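Protease Do-like 1, chloroplastic (Arabidopsis thaliana, PDB 3QO6) is a serine protease of the chloroplast that is required at high temperature and may be involved in degrading damaged proteins. Local coordinates at residues Q98-A103 with V230-L235. Sequence-based numbering, arbitrary orientation.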
loop_
_atom_site.group_PDB
_atom_site.type_symbol
_atom_site.label_atom_id
_atom_site.label_comp_id
_atom_site.label_asym_id
_atom_site.label_seq_id
_atom_site.Cartn_x
_atom_site.Cartn_y
_atom_site.Cartn_z
ATOM N N GLN B 98 -34.394 9.021 -1.127
ATOM C CA GLN B 98 -33.016 8.746 -0.720
ATOM C C GLN B 98 -32.870 8.019 0.597
ATOM O O GLN B 98 -31.916 7.275 0.804
ATOM C CB GLN B 98 -32.212 10.030 -0.605
ATOM C CG GLN B 98 -31.844 10.665 -1.903
ATOM C CD GLN B 98 -30.731 11.668 -1.702
ATOM O OE1 GLN B 98 -30.720 12.384 -0.699
ATOM N NE2 GLN B 98 -29.791 11.734 -2.652
ATOM N N ASP B 99 -33.803 8.245 1.502
ATOM C CA ASP B 99 -33.700 7.611 2.786
ATOM C C ASP B 99 -33.842 6.120 2.740
ATOM O O ASP B 99 -33.102 5.422 3.411
ATOM C CB ASP B 99 -34.705 8.217 3.753
ATOM C CG ASP B 99 -34.277 9.579 4.226
ATOM O OD1 ASP B 99 -33.060 9.891 4.135
ATOM O OD2 ASP B 99 -35.150 10.329 4.698
ATOM N N LYS B 100 -34.782 5.627 1.951
ATOM C CA LYS B 100 -34.986 4.198 1.849
ATOM C C LYS B 100 -34.367 3.652 0.569
ATOM O O LYS B 100 -34.688 2.547 0.140
ATOM C CB LYS B 100 -36.482 3.894 1.890
ATOM C CG LYS B 100 -37.216 4.573 3.036
ATOM C CD LYS B 100 -36.736 4.015 4.358
ATOM C CE LYS B 100 -37.450 4.629 5.549
ATOM N NZ LYS B 100 -36.837 4.127 6.832
ATOM N N ASP B 101 -33.480 4.438 -0.034
ATOM C CA ASP B 101 -32.782 4.073 -1.274
ATOM C C ASP B 101 -33.623 3.388 -2.356
ATOM O O ASP B 101 -33.165 2.464 -3.029
ATOM C CB ASP B 101 -31.558 3.213 -0.948
ATOM C CG ASP B 101 -30.557 3.158 -2.081
ATOM O OD1 ASP B 101 -30.436 4.124 -2.863
ATOM O OD2 ASP B 101 -29.860 2.143 -2.184
ATOM N N VAL B 102 -34.846 3.880 -2.529
ATOM C CA VAL B 102 -35.796 3.382 -3.526
ATOM C C VAL B 102 -35.977 4.400 -4.662
ATOM O O VAL B 102 -36.082 5.600 -4.414
ATOM C CB VAL B 102 -37.153 3.183 -2.900
ATOM C CG1 VAL B 102 -38.177 2.879 -3.975
ATOM C CG2 VAL B 102 -37.071 2.074 -1.899
ATOM N N ALA B 103 -36.036 3.933 -5.900
ATOM C CA ALA B 103 -36.213 4.848 -7.014
ATOM C C ALA B 103 -37.158 4.284 -8.055
ATOM O O ALA B 103 -37.223 3.069 -8.246
ATOM C CB ALA B 103 -34.887 5.151 -7.645
ATOM N N VAL B 230 -41.591 11.982 -2.032
ATOM C CA VAL B 230 -42.142 11.409 -0.816
ATOM C C VAL B 230 -41.951 12.503 0.193
ATOM O O VAL B 230 -40.885 13.104 0.254
ATOM C CB VAL B 230 -41.383 10.149 -0.367
ATOM C CG1 VAL B 230 -41.587 9.920 1.097
ATOM C CG2 VAL B 230 -41.917 8.945 -1.099
ATOM N N THR B 231 -42.971 12.794 0.981
ATOM C CA THR B 231 -42.804 13.873 1.936
ATOM C C THR B 231 -42.595 13.337 3.330
ATOM O O THR B 231 -43.463 12.651 3.906
ATOM C CB THR B 231 -43.995 14.862 1.873
ATOM O OG1 THR B 231 -43.919 15.590 0.642
ATOM C CG2 THR B 231 -43.961 15.842 3.037
ATOM N N ARG B 232 -41.422 13.661 3.865
ATOM C CA ARG B 232 -41.024 13.197 5.180
ATOM C C ARG B 232 -40.849 14.322 6.184
ATOM O O ARG B 232 -40.281 15.376 5.895
ATOM C CB ARG B 232 -39.724 12.391 5.044
ATOM C CG ARG B 232 -39.808 11.181 4.081
ATOM C CD ARG B 232 -38.437 10.556 3.888
ATOM N NE ARG B 232 -38.506 9.187 3.391
ATOM C CZ ARG B 232 -39.293 8.246 3.910
ATOM N NH1 ARG B 232 -40.089 8.529 4.939
ATOM N NH2 ARG B 232 -39.274 7.015 3.417
ATOM N N PRO B 233 -41.306 14.087 7.410
ATOM C CA PRO B 233 -41.239 15.050 8.520
ATOM C C PRO B 233 -39.840 15.322 9.074
ATOM O O PRO B 233 -38.969 14.474 8.997
ATOM C CB PRO B 233 -42.120 14.396 9.574
ATOM C CG PRO B 233 -41.768 12.900 9.364
ATOM C CD PRO B 233 -41.781 12.763 7.860
ATOM N N ILE B 234 -39.637 16.507 9.638
ATOM C CA ILE B 234 -38.366 16.826 10.256
ATOM C C ILE B 234 -38.586 17.612 11.516
ATOM O O ILE B 234 -39.589 18.306 11.636
ATOM C CB ILE B 234 -37.462 17.656 9.376
ATOM C CG1 ILE B 234 -38.042 19.058 9.217
ATOM C CG2 ILE B 234 -37.255 16.951 8.078
ATOM C CD1 ILE B 234 -37.048 20.019 8.573
ATOM N N LEU B 235 -37.629 17.505 12.439
ATOM C CA LEU B 235 -37.663 18.218 13.720
ATOM C C LEU B 235 -36.950 19.515 13.501
ATOM O O LEU B 235 -37.143 20.492 14.227
ATOM C CB LEU B 235 -36.886 17.457 14.779
ATOM C CG LEU B 235 -37.603 16.821 15.964
ATOM C CD1 LEU B 235 -36.547 16.167 16.833
ATOM C CD2 LEU B 235 -38.356 17.852 16.768
#
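Arg-232, on the segment leading from helix 214-227 into strand 233-234, which pairs with strand 326-332 of the PDZ sheet, reaches back to Asp-99 and Lys-100 in the turn that joins strands 88-97 and 102-107 of the six-stranded, chymotrypsin-like protease barrel. Its CG lies anti to the carbonyl carbon (chi1 -57°), and the chain runs straight from CG out to NE, carrying the guanidinium across the gap between the two backbones, whose nearest CA atoms, those of Asp-99 and Arg-232, are 9.5 Å apart. The Asp-99 and Arg-232 side chains pass alongside one another, running opposite ways, with carboxylate and guanidinium planes 37° apart, and OD2 of Asp-99 comes within 3.4 Å of Arg-232 CD. The salt bridge from this oxygen to Arg-232 NE is long, 3.8 Å; the oxygen is displaced far from the guanidinium plane, so only charge acts. The stronger polar partner is Asp-97, whose OD2 forms a salt bridge with NH2. With an alanine here the guanidinium is lost, which would probably leave Asp-97 without its salt-bridge mate and Lys-100 CG without the group packed against it. Lys-100, kinked at its second torsion (-66°), directs its ammonium to Asp-305, while the neighbouring Asp-101, predicted to serve in the charge relay, hydrogen-bonds His-71. Val-230 CG1, from the same segment as Arg-232, covers one guanidinium face near its rim, and Lys-100 CG approaches NH2 obliquely, at 3.2 Å.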